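Local coordinates for protein OS-9 homolog (Saccharomyces cerevisiae, PDB 2YMA) that recognises N-glycans on misfolded glycoproteins of the endoplasmic reticulum lumen and recruits them to the HRD1 ubiquitin ligase, dimerising through the domain described here, at residues Tyr24-Pro28 with Arg69-Leu73; Arg34-Thr40 with Glu90-Asp96; Asp83-Ala89 with Asn128-Ile134. One frame throughout, in Å; residues are numbered along the deposited sequence.

Contact 1 (Tyr24-Pro28 with Arg69-Leu73)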
loop_
_atom_site.group_PDB
_atom_site.type_symbol
_atom_site.label_atom_id
_atom_site.label_comp_id
_atom_site.label_asym_id
_atom_site.label_seq_id
_atom_site.Cartn_x
_atom_site.Cartn_y
_atom_site.Cartn_z
ATOM N N TYR A 24 -0.291 -6.036 -19.738
ATOM C CA TYR A 24 -1.201 -4.976 -20.162
ATOM C C TYR A 24 -1.711 -4.119 -19.022
ATOM O O TYR A 24 -2.086 -4.629 -17.962
ATOM C CB TYR A 24 -2.406 -5.567 -20.877
ATOM C CG TYR A 24 -2.087 -6.095 -22.239
ATOM C CD1 TYR A 24 -1.613 -7.400 -22.405
ATOM C CD2 TYR A 24 -2.255 -5.291 -23.374
ATOM C CE1 TYR A 24 -1.303 -7.903 -23.676
ATOM C CE2 TYR A 24 -1.957 -5.776 -24.644
ATOM C CZ TYR A 24 -1.485 -7.086 -24.791
ATOM O OH TYR A 24 -1.198 -7.573 -26.050
ATOM N N PHE A 25 -1.746 -2.815 -19.261
ATOM C CA PHE A 25 -2.419 -1.894 -18.354
ATOM C C PHE A 25 -3.921 -1.950 -18.660
ATOM O O PHE A 25 -4.350 -1.701 -19.794
ATOM C CB PHE A 25 -1.869 -0.467 -18.550
ATOM C CG PHE A 25 -2.318 0.525 -17.504
ATOM C CD1 PHE A 25 -1.595 0.693 -16.330
ATOM C CD2 PHE A 25 -3.449 1.301 -17.705
ATOM C CE1 PHE A 25 -1.996 1.618 -15.362
ATOM C CE2 PHE A 25 -3.854 2.227 -16.751
ATOM C CZ PHE A 25 -3.129 2.385 -15.580
ATOM N N LEU A 26 -4.721 -2.281 -17.657
ATOM C CA LEU A 26 -6.174 -2.300 -17.829
ATOM C C LEU A 26 -6.783 -1.050 -17.231
ATOM O O LEU A 26 -6.808 -0.872 -16.005
ATOM C CB LEU A 26 -6.790 -3.534 -17.162
ATOM C CG LEU A 26 -6.361 -4.838 -17.827
ATOM C CD1 LEU A 26 -7.068 -6.052 -17.230
ATOM C CD2 LEU A 26 -6.650 -4.726 -19.298
ATOM N N ARG A 27 -7.266 -0.175 -18.098
ATOM C CA ARG A 27 -7.887 1.039 -17.624
ATOM C C ARG A 27 -9.386 0.945 -17.718
ATOM O O ARG A 27 -9.939 0.863 -18.809
ATOM C CB ARG A 27 -7.441 2.258 -18.415
ATOM C CG ARG A 27 -8.398 3.411 -18.166
ATOM C CD ARG A 27 -7.693 4.704 -17.858
ATOM N NE ARG A 27 -6.800 4.642 -16.702
ATOM C CZ ARG A 27 -5.765 5.466 -16.555
ATOM N NH1 ARG A 27 -5.519 6.374 -17.502
ATOM N NH2 ARG A 27 -4.976 5.390 -15.488
ATOM N N PRO A 28 -10.053 0.998 -16.569
ATOM C CA PRO A 28 -11.516 0.927 -16.547
ATOM C C PRO A 28 -12.138 2.137 -17.240
ATOM O O PRO A 28 -11.662 3.263 -17.033
ATOM C CB PRO A 28 -11.842 0.949 -15.052
ATOM C CG PRO A 28 -10.673 1.645 -14.412
ATOM C CD PRO A 28 -9.474 1.258 -15.240
ATOM N N ARG A 69 2.584 8.189 -19.104
ATOM C CA ARG A 69 1.881 9.071 -18.171
ATOM C C ARG A 69 0.447 8.600 -17.890
ATOM O O ARG A 69 -0.473 9.413 -17.781
ATOM C CB ARG A 69 1.868 10.519 -18.684
ATOM C CG ARG A 69 3.183 11.267 -18.530
ATOM C CD ARG A 69 3.181 12.553 -19.366
ATOM N NE ARG A 69 3.848 12.391 -20.658
ATOM C CZ ARG A 69 3.459 12.984 -21.782
ATOM N NH1 ARG A 69 2.397 13.774 -21.780
ATOM N NH2 ARG A 69 4.127 12.780 -22.908
ATOM N N LEU A 70 0.267 7.291 -17.754
ATOM C CA LEU A 70 -1.059 6.716 -17.556
ATOM C C LEU A 70 -1.608 6.933 -16.150
ATOM O O LEU A 70 -2.823 6.900 -15.942
ATOM C CB LEU A 70 -1.034 5.214 -17.861
ATOM C CG LEU A 70 -0.653 4.851 -19.291
ATOM C CD1 LEU A 70 -0.660 3.359 -19.453
ATOM C CD2 LEU A 70 -1.640 5.509 -20.245
ATOM N N VAL A 71 -0.736 7.128 -15.167
ATOM C CA VAL A 71 -1.254 7.233 -13.813
ATOM C C VAL A 71 -1.158 8.641 -13.251
ATOM O O VAL A 71 -0.168 9.364 -13.442
ATOM C CB VAL A 71 -0.676 6.173 -12.799
ATOM C CG1 VAL A 71 -0.251 4.889 -13.478
ATOM C CG2 VAL A 71 0.400 6.754 -11.950
ATOM N N SER A 72 -2.225 9.027 -12.571
ATOM C CA SER A 72 -2.284 10.321 -11.928
ATOM C C SER A 72 -2.595 10.147 -10.439
ATOM O O SER A 72 -3.289 9.201 -10.031
ATOM C CB SER A 72 -3.353 11.181 -12.595
ATOM O OG SER A 72 -4.637 10.607 -12.423
ATOM N N LEU A 73 -2.061 11.072 -9.646
ATOM C CA LEU A 73 -2.277 11.127 -8.208
ATOM C C LEU A 73 -3.734 11.389 -7.869
ATOM O O LEU A 73 -4.533 11.765 -8.729
ATOM C CB LEU A 73 -1.393 12.219 -7.597
ATOM C CG LEU A 73 0.089 12.031 -7.935
ATOM C CD1 LEU A 73 0.906 13.234 -7.501
ATOM C CD2 LEU A 73 0.615 10.731 -7.300
#
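With CG swung opposite the backbone N (chi1 -170°), the ring of F25 reaches from strand 23-28 to L70, whose own CG lies opposite its carbonyl carbon and carries CD1 back over the ring. The two side chains pass alongside, running antiparallel. L70 CD1 settles over one face, 4.0 Å from the F25 ring centroid, in a CH-pi contact displaced toward the rim, and is nearest to F25 at CG, 3.8 Å away. V71 meets the same ring obliquely, with its CG1 4.2 Å from F25 CE1. Helix 52-67 ends just ahead of L70 in a Schellman motif, where R69 takes a positive phi, so the contact ties the chain leaving the helix to one strand of the mixed sheet in the Yos9 dimerization domain. The polar half belongs to R27, two residues further along the strand and on the same side of it as F25. Its chain bends at chi2 and chi3, which brings the guanidinium edge to the carbonyl of L70. R27 NH2 donates to L70 O at 2.7 Å with an N-H...O angle of 155°, the oxygen lying close to the guanidinium plane, while R27 NH1 adds a weak bond of 3.2 Å to the same L70 O. NH2 is shared between this carbonyl and the carboxylate of D35, with which it forms a salt bridge, and the two partners together help fix the rotation of the guanidinium. L19 and L37, from the two strands flanking 23-28, pack against F25, and F129 lies against V71.

Contact 2 (Arg34-Thr40 with Glu90-Asp96)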
loop_
_atom_site.group_PDB
_atom_site.type_symbol
_atom_site.label_atom_id
_atom_site.label_comp_id
_atom_site.label_asym_id
_atom_site.label_seq_id
_atom_site.Cartn_x
_atom_site.Cartn_y
_atom_site.Cartn_z
ATOM N N ARG A 34 -10.493 1.250 -10.168
ATOM C CA ARG A 34 -9.035 1.292 -10.238
ATOM C C ARG A 34 -8.405 0.521 -11.380
ATOM O O ARG A 34 -8.978 -0.424 -11.912
ATOM C CB ARG A 34 -8.393 0.900 -8.910
ATOM C CG ARG A 34 -8.925 -0.343 -8.324
ATOM C CD ARG A 34 -8.240 -0.679 -7.014
ATOM N NE ARG A 34 -8.479 -2.089 -6.716
ATOM C CZ ARG A 34 -9.406 -2.520 -5.874
ATOM N NH1 ARG A 34 -10.149 -1.651 -5.207
ATOM N NH2 ARG A 34 -9.578 -3.816 -5.683
ATOM N N ASP A 35 -7.209 0.964 -11.752
ATOM C CA ASP A 35 -6.436 0.340 -12.801
ATOM C C ASP A 35 -5.987 -1.046 -12.328
ATOM O O ASP A 35 -5.762 -1.247 -11.144
ATOM C CB ASP A 35 -5.237 1.236 -13.156
ATOM C CG ASP A 35 -5.660 2.643 -13.643
ATOM O OD1 ASP A 35 -6.605 2.759 -14.459
ATOM O OD2 ASP A 35 -5.036 3.643 -13.224
ATOM N N LYS A 36 -5.910 -1.999 -13.260
ATOM C CA LYS A 36 -5.415 -3.351 -13.015
ATOM C C LYS A 36 -4.274 -3.608 -13.981
ATOM O O LYS A 36 -4.082 -2.852 -14.935
ATOM C CB LYS A 36 -6.467 -4.398 -13.380
ATOM C CG LYS A 36 -7.538 -4.694 -12.386
ATOM C CD LYS A 36 -8.323 -5.901 -12.903
ATOM C CE LYS A 36 -9.393 -6.339 -11.929
ATOM N NZ LYS A 36 -10.178 -7.469 -12.482
ATOM N N LEU A 37 -3.561 -4.711 -13.764
ATOM C CA LEU A 37 -2.566 -5.196 -14.720
ATOM C C LEU A 37 -2.918 -6.616 -15.159
ATOM O O LEU A 37 -3.375 -7.439 -14.353
ATOM C CB LEU A 37 -1.159 -5.201 -14.111
ATOM C CG LEU A 37 -0.583 -3.845 -13.705
ATOM C CD1 LEU A 37 0.713 -4.012 -12.936
ATOM C CD2 LEU A 37 -0.433 -2.896 -14.899
ATOM N N MET A 38 -2.686 -6.915 -16.432
ATOM C CA MET A 38 -2.988 -8.249 -16.945
ATOM C C MET A 38 -1.799 -8.926 -17.610
ATOM O O MET A 38 -1.199 -8.393 -18.555
ATOM C CB MET A 38 -4.151 -8.214 -17.929
ATOM C CG MET A 38 -4.481 -9.591 -18.478
ATOM S SD MET A 38 -5.810 -9.554 -19.692
ATOM C CE MET A 38 -5.045 -8.603 -21.011
ATOM N N VAL A 39 -1.484 -10.120 -17.123
ATOM C CA VAL A 39 -0.366 -10.886 -17.654
ATOM C C VAL A 39 -0.887 -11.879 -18.676
ATOM O O VAL A 39 -1.831 -12.620 -18.401
ATOM C CB VAL A 39 0.390 -11.627 -16.532
ATOM C CG1 VAL A 39 1.515 -12.466 -17.110
ATOM C CG2 VAL A 39 0.944 -10.618 -15.538
ATOM N N THR A 40 -0.290 -11.874 -19.864
ATOM C CA THR A 40 -0.689 -12.787 -20.940
ATOM C C THR A 40 0.450 -13.749 -21.276
ATOM O O THR A 40 0.273 -14.699 -22.030
ATOM C CB THR A 40 -1.117 -12.021 -22.207
ATOM O OG1 THR A 40 -0.007 -11.266 -22.711
ATOM C CG2 THR A 40 -2.255 -11.052 -21.881
ATOM N N GLU A 90 -3.983 -4.996 -8.605
ATOM C CA GLU A 90 -4.175 -6.425 -8.802
ATOM C C GLU A 90 -3.537 -6.825 -10.122
ATOM O O GLU A 90 -3.633 -6.107 -11.130
ATOM C CB GLU A 90 -5.661 -6.795 -8.850
ATOM C CG GLU A 90 -6.448 -6.493 -7.590
ATOM C CD GLU A 90 -7.874 -7.023 -7.665
ATOM O OE1 GLU A 90 -8.162 -7.845 -8.564
ATOM O OE2 GLU A 90 -8.706 -6.623 -6.822
ATOM N N VAL A 91 -2.875 -7.971 -10.111
ATOM C CA VAL A 91 -2.408 -8.585 -11.340
ATOM C C VAL A 91 -3.322 -9.767 -11.636
ATOM O O VAL A 91 -3.429 -10.703 -10.834
ATOM C CB VAL A 91 -0.945 -9.034 -11.218
ATOM C CG1 VAL A 91 -0.530 -9.824 -12.436
ATOM C CG2 VAL A 91 -0.038 -7.820 -11.015
ATOM N N VAL A 92 -4.022 -9.706 -12.763
ATOM C CA VAL A 92 -4.910 -10.798 -13.153
ATOM C C VAL A 92 -4.420 -11.438 -14.445
ATOM O O VAL A 92 -3.614 -10.848 -15.167
ATOM C CB VAL A 92 -6.371 -10.321 -13.350
ATOM C CG1 VAL A 92 -6.893 -9.645 -12.084
ATOM C CG2 VAL A 92 -6.476 -9.384 -14.561
ATOM N N ASP A 93 -4.909 -12.646 -14.730
ATOM C CA ASP A 93 -4.656 -13.286 -16.022
ATOM C C ASP A 93 -5.754 -12.971 -17.032
ATOM O O ASP A 93 -6.630 -12.142 -16.782
ATOM C CB ASP A 93 -4.520 -14.799 -15.873
ATOM C CG ASP A 93 -5.795 -15.454 -15.378
ATOM O OD1 ASP A 93 -6.873 -14.828 -15.502
ATOM O OD2 ASP A 93 -5.717 -16.597 -14.867
ATOM N N MET A 94 -5.711 -13.654 -18.170
ATOM C CA MET A 94 -6.630 -13.363 -19.267
ATOM C C MET A 94 -8.077 -13.761 -18.991
ATOM O O MET A 94 -8.984 -13.372 -19.731
ATOM C CB MET A 94 -6.147 -14.024 -20.549
ATOM C CG MET A 94 -4.966 -13.314 -21.174
ATOM S SD MET A 94 -4.550 -14.069 -22.753
ATOM C CE MET A 94 -3.793 -15.597 -22.212
ATOM N N LYS A 95 -8.287 -14.540 -17.936
ATOM C CA LYS A 95 -9.639 -14.886 -17.506
ATOM C C LYS A 95 -10.006 -14.119 -16.229
ATOM O O LYS A 95 -10.865 -14.548 -15.446
ATOM C CB LYS A 95 -9.784 -16.402 -17.307
ATOM N N ASP A 96 -9.336 -12.981 -16.037
ATOM C CA ASP A 96 -9.579 -12.081 -14.910
ATOM C C ASP A 96 -9.471 -12.727 -13.524
ATOM O O ASP A 96 -10.149 -12.321 -12.573
ATOM C CB ASP A 96 -10.924 -11.370 -15.058
ATOM C CG ASP A 96 -10.934 -10.018 -14.379
ATOM O OD1 ASP A 96 -9.896 -9.324 -14.434
ATOM O OD2 ASP A 96 -11.969 -9.654 -13.782
HETATM O O HOH W 1 -5.986 -3.071 -9.184
#
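L37 uses both of its backbone polar groups on the neighbouring strand: its N donates to E90 O at 3.0 Å, and its O accepts from V92 N at 2.8 Å. One residue pair further on, V39 N donates to V92 O, also at 3.0 Å. All three bonds are nearly straight, and V92 O receives a CA-H...O contact from M38 besides. Before the ladder begins, a water takes over the pairing, donating to D35 O and accepting from E90 N. These alternating bonds make 36-39 and 84-92 parallel neighbours, their short axes 29° apart, within the mixed sheet of the Yos9 dimerization domain. The parallel pairing is reached only after a long connection that includes helix 52-67, whose F58 packs on L37 and V39.

At the side chains, K36 extends fully beyond CG and crosses D96 at about a right angle. Its NZ forms a salt bridge with D96 OD1 at 2.7 Å, approaching on the syn side and 16° out of the carboxylate plane. E90 OE1 stays 4.4 Å from K36 NZ, too far for a salt bridge, so any attraction between them probably acts only at a distance. The other oxygen, E90 OE2, is placed at the guanidinium edge of R34, 3.2 Å from R34 NH2, though the position of that nitrogen is less certain. R34 NH1 is satisfied elsewhere, by the carbonyls of N123 and N126. D93 OD1 accepts from K95 N in an Asx turn inside the type I turn 93-96, and D93 OD2 is bridged by R97. T40 turns its OG1 to the carbonyl of G22, while its methyl CG2 meets M94 CG at 3.6 Å. V39 CG2 packs against V91 CG1 at 3.5 Å.

Contact 3 (Asp83-Ala89 with Asn128-Ile134)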
loop_
_atom_site.group_PDB
_atom_site.type_symbol
_atom_site.label_atom_id
_atom_site.label_comp_id
_atom_site.label_asym_id
_atom_site.label_seq_id
_atom_site.Cartn_x
_atom_site.Cartn_y
_atom_site.Cartn_z
ATOM N N ASP A 83 8.379 12.964 -8.104
ATOM C CA ASP A 83 7.372 12.453 -7.182
ATOM C C ASP A 83 7.774 11.081 -6.625
ATOM O O ASP A 83 8.612 10.387 -7.195
ATOM C CB ASP A 83 6.005 12.363 -7.871
ATOM C CG ASP A 83 5.449 13.729 -8.275
ATOM O OD1 ASP A 83 5.922 14.755 -7.744
ATOM O OD2 ASP A 83 4.518 13.777 -9.112
ATOM N N SER A 84 7.183 10.709 -5.501
ATOM C CA SER A 84 7.406 9.399 -4.882
ATOM C C SER A 84 6.066 8.889 -4.371
ATOM O O SER A 84 5.180 9.683 -4.057
ATOM C CB SER A 84 8.411 9.489 -3.727
ATOM O OG SER A 84 7.909 10.303 -2.683
ATOM N N CYS A 85 5.902 7.576 -4.280
ATOM C CA CYS A 85 4.587 7.035 -3.956
ATOM C C CYS A 85 4.634 5.560 -3.632
ATOM O O CYS A 85 5.653 4.904 -3.831
ATOM C CB CYS A 85 3.646 7.227 -5.144
ATOM S SG CYS A 85 4.108 6.208 -6.595
ATOM N N VAL A 86 3.513 5.056 -3.122
ATOM C CA VAL A 86 3.261 3.635 -3.060
ATOM C C VAL A 86 1.972 3.368 -3.830
ATOM O O VAL A 86 0.886 3.827 -3.442
ATOM C CB VAL A 86 3.128 3.105 -1.613
ATOM C CG1 VAL A 86 2.665 1.654 -1.636
ATOM C CG2 VAL A 86 4.444 3.211 -0.912
ATOM N N TRP A 87 2.116 2.637 -4.930
ATOM C CA TRP A 87 1.029 2.410 -5.876
ATOM C C TRP A 87 0.786 0.905 -5.953
ATOM O O TRP A 87 1.739 0.125 -6.047
ATOM C CB TRP A 87 1.424 2.991 -7.247
ATOM C CG TRP A 87 0.389 2.849 -8.359
ATOM C CD1 TRP A 87 -0.648 3.709 -8.645
ATOM C CD2 TRP A 87 0.315 1.803 -9.340
ATOM N NE1 TRP A 87 -1.356 3.256 -9.736
ATOM C CE2 TRP A 87 -0.789 2.092 -10.180
ATOM C CE3 TRP A 87 1.075 0.650 -9.592
ATOM C CZ2 TRP A 87 -1.153 1.265 -11.250
ATOM C CZ3 TRP A 87 0.714 -0.169 -10.662
ATOM C CH2 TRP A 87 -0.393 0.142 -11.473
ATOM N N LEU A 88 -0.477 0.492 -5.894
ATOM C CA LEU A 88 -0.821 -0.935 -5.849
ATOM C C LEU A 88 -1.814 -1.273 -6.930
ATOM O O LEU A 88 -2.690 -0.472 -7.245
ATOM C CB LEU A 88 -1.525 -1.311 -4.537
ATOM C CG LEU A 88 -1.087 -0.989 -3.124
ATOM C CD1 LEU A 88 -1.050 0.514 -2.901
ATOM C CD2 LEU A 88 -2.103 -1.645 -2.202
ATOM N N ALA A 89 -1.728 -2.493 -7.439
ATOM C CA ALA A 89 -2.676 -2.969 -8.435
ATOM C C ALA A 89 -2.768 -4.486 -8.409
ATOM O O ALA A 89 -1.759 -5.183 -8.194
ATOM C CB ALA A 89 -2.270 -2.478 -9.831
ATOM N N ASN A 128 -5.746 2.979 -6.148
ATOM C CA ASN A 128 -4.436 2.407 -6.417
ATOM C C ASN A 128 -3.345 2.963 -5.508
ATOM O O ASN A 128 -2.307 2.326 -5.326
ATOM C CB ASN A 128 -4.038 2.653 -7.892
ATOM C CG ASN A 128 -4.890 1.857 -8.878
ATOM O OD1 ASN A 128 -5.764 2.414 -9.553
ATOM N ND2 ASN A 128 -4.639 0.546 -8.966
ATOM N N PHE A 129 -3.548 4.162 -4.971
ATOM C CA PHE A 129 -2.529 4.770 -4.115
ATOM C C PHE A 129 -2.762 4.529 -2.642
ATOM O O PHE A 129 -3.845 4.765 -2.121
ATOM C CB PHE A 129 -2.409 6.264 -4.348
ATOM C CG PHE A 129 -1.771 6.619 -5.640
ATOM C CD1 PHE A 129 -0.399 6.744 -5.735
ATOM C CD2 PHE A 129 -2.545 6.839 -6.769
ATOM C CE1 PHE A 129 0.191 7.086 -6.947
ATOM C CE2 PHE A 129 -1.963 7.197 -7.965
ATOM C CZ PHE A 129 -0.596 7.313 -8.058
ATOM N N LEU A 130 -1.726 4.037 -1.979
ATOM C CA LEU A 130 -1.713 3.963 -0.531
ATOM C C LEU A 130 -1.185 5.304 -0.006
ATOM O O LEU A 130 -1.712 5.861 0.961
ATOM C CB LEU A 130 -0.826 2.808 -0.065
ATOM C CG LEU A 130 -0.573 2.743 1.438
ATOM C CD1 LEU A 130 -1.894 2.646 2.188
ATOM C CD2 LEU A 130 0.339 1.586 1.766
ATOM N N SER A 131 -0.162 5.831 -0.675
ATOM C CA SER A 131 0.460 7.072 -0.263
ATOM C C SER A 131 1.208 7.723 -1.429
ATOM O O SER A 131 1.522 7.069 -2.426
ATOM C CB SER A 131 1.414 6.820 0.918
ATOM O OG SER A 131 2.675 6.321 0.493
ATOM N N TYR A 132 1.499 9.015 -1.293
ATOM C CA TYR A 132 2.283 9.731 -2.294
ATOM C C TYR A 132 2.910 10.991 -1.713
ATOM O O TYR A 132 2.558 11.434 -0.625
ATOM C CB TYR A 132 1.423 10.093 -3.509
ATOM C CG TYR A 132 0.269 10.988 -3.162
ATOM C CD1 TYR A 132 -0.928 10.459 -2.700
ATOM C CD2 TYR A 132 0.378 12.365 -3.282
ATOM C CE1 TYR A 132 -1.989 11.282 -2.377
ATOM C CE2 TYR A 132 -0.673 13.190 -2.966
ATOM C CZ TYR A 132 -1.852 12.647 -2.515
ATOM O OH TYR A 132 -2.900 13.481 -2.197
ATOM N N LYS A 133 3.835 11.571 -2.458
ATOM C CA LYS A 133 4.531 12.763 -2.020
ATOM C C LYS A 133 4.976 13.556 -3.237
ATOM O O LYS A 133 5.836 13.104 -3.993
ATOM C CB LYS A 133 5.743 12.378 -1.176
ATOM C CG LYS A 133 6.588 13.563 -0.723
ATOM C CD LYS A 133 7.903 13.082 -0.129
ATOM C CE LYS A 133 8.657 14.201 0.583
ATOM N NZ LYS A 133 8.077 14.510 1.920
ATOM N N ILE A 134 4.379 14.729 -3.433
ATOM C CA ILE A 134 4.684 15.553 -4.597
ATOM C C ILE A 134 6.004 16.276 -4.383
ATOM O O ILE A 134 6.144 17.056 -3.443
ATOM C CB ILE A 134 3.540 16.541 -4.905
ATOM C CG1 ILE A 134 2.255 15.764 -5.200
ATOM C CG2 ILE A 134 3.898 17.423 -6.087
ATOM C CD1 ILE A 134 1.174 16.573 -5.885
HETATM O O HOH W 2 -3.557 4.396 -11.157
#
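W87 and F129 form an edge-to-face aromatic pair beside a classic beta bulge, at which L130 and S131 both face V86 and the register of the antiparallel strands 84-92 and 129-133 shifts by one. The bulge keeps the ladder bonded on both sides of the shift: V86 N donates to S131 O at 2.9 Å from above the carbonyl plane, and V86 O accepts from L130 N. S84 and K133 exchange a further pair of backbone bonds toward the far end.

The indole of W87 turns the edge of its five-membered ring toward the face of the F129 phenyl, the planes 72° apart. W87 CD1 stands 3.7 Å from F129 CZ, above the phenyl plane and displaced toward the rim. C85 approaches the same phenyl at its edge, C85 CB lying 3.9 Å from F129 CE1 with SG alongside.

The V86 and L130 side of the ladder packs on the second subunit, and Y132, on the other face, meets F115 of that chain. L130 of the second subunit packs on V86 and L88; N117 of that subunit donates to the carbonyl of L130 in this chain, and E113 of that subunit forms a salt bridge with K133.

N128 can be followed outward from the backbone. A chi1 of -69° sets CG opposite the carbonyl carbon and lays the side chain alongside the indole. N128 CB touches W87 NE1 at 3.3 Å, and N128 CG is 3.6 Å from L88 O. L88 N donates to N128 O, so N128 is held by both its backbone and its amide. At the tip the two amide atoms part company: OD1 accepts from D35 N, while N128 ND2 reaches L88 O at 2.8 Å, in the carbonyl plane and with an N-H...O angle of 174°.

Overall arrangement
Contacts 2 and 3 share strand 84-92, pairing it in parallel with 36-39 near its C-terminal end and antiparallel with 129-133 over its earlier part. Contact 1 enters the same sheet through strand 23-28, the other neighbour of 36-39, but holds a loop by side chains instead of a ladder. Contact 3 is the buried one and aromatic, and it alone of the three reaches the second subunit; contacts 1 and 2 are partly buried, and charged pairs play a larger part in contact 2. D35 of contact 2 touches both of the others. Contacts 1 and 3 also meet directly, where L73 packs against F129.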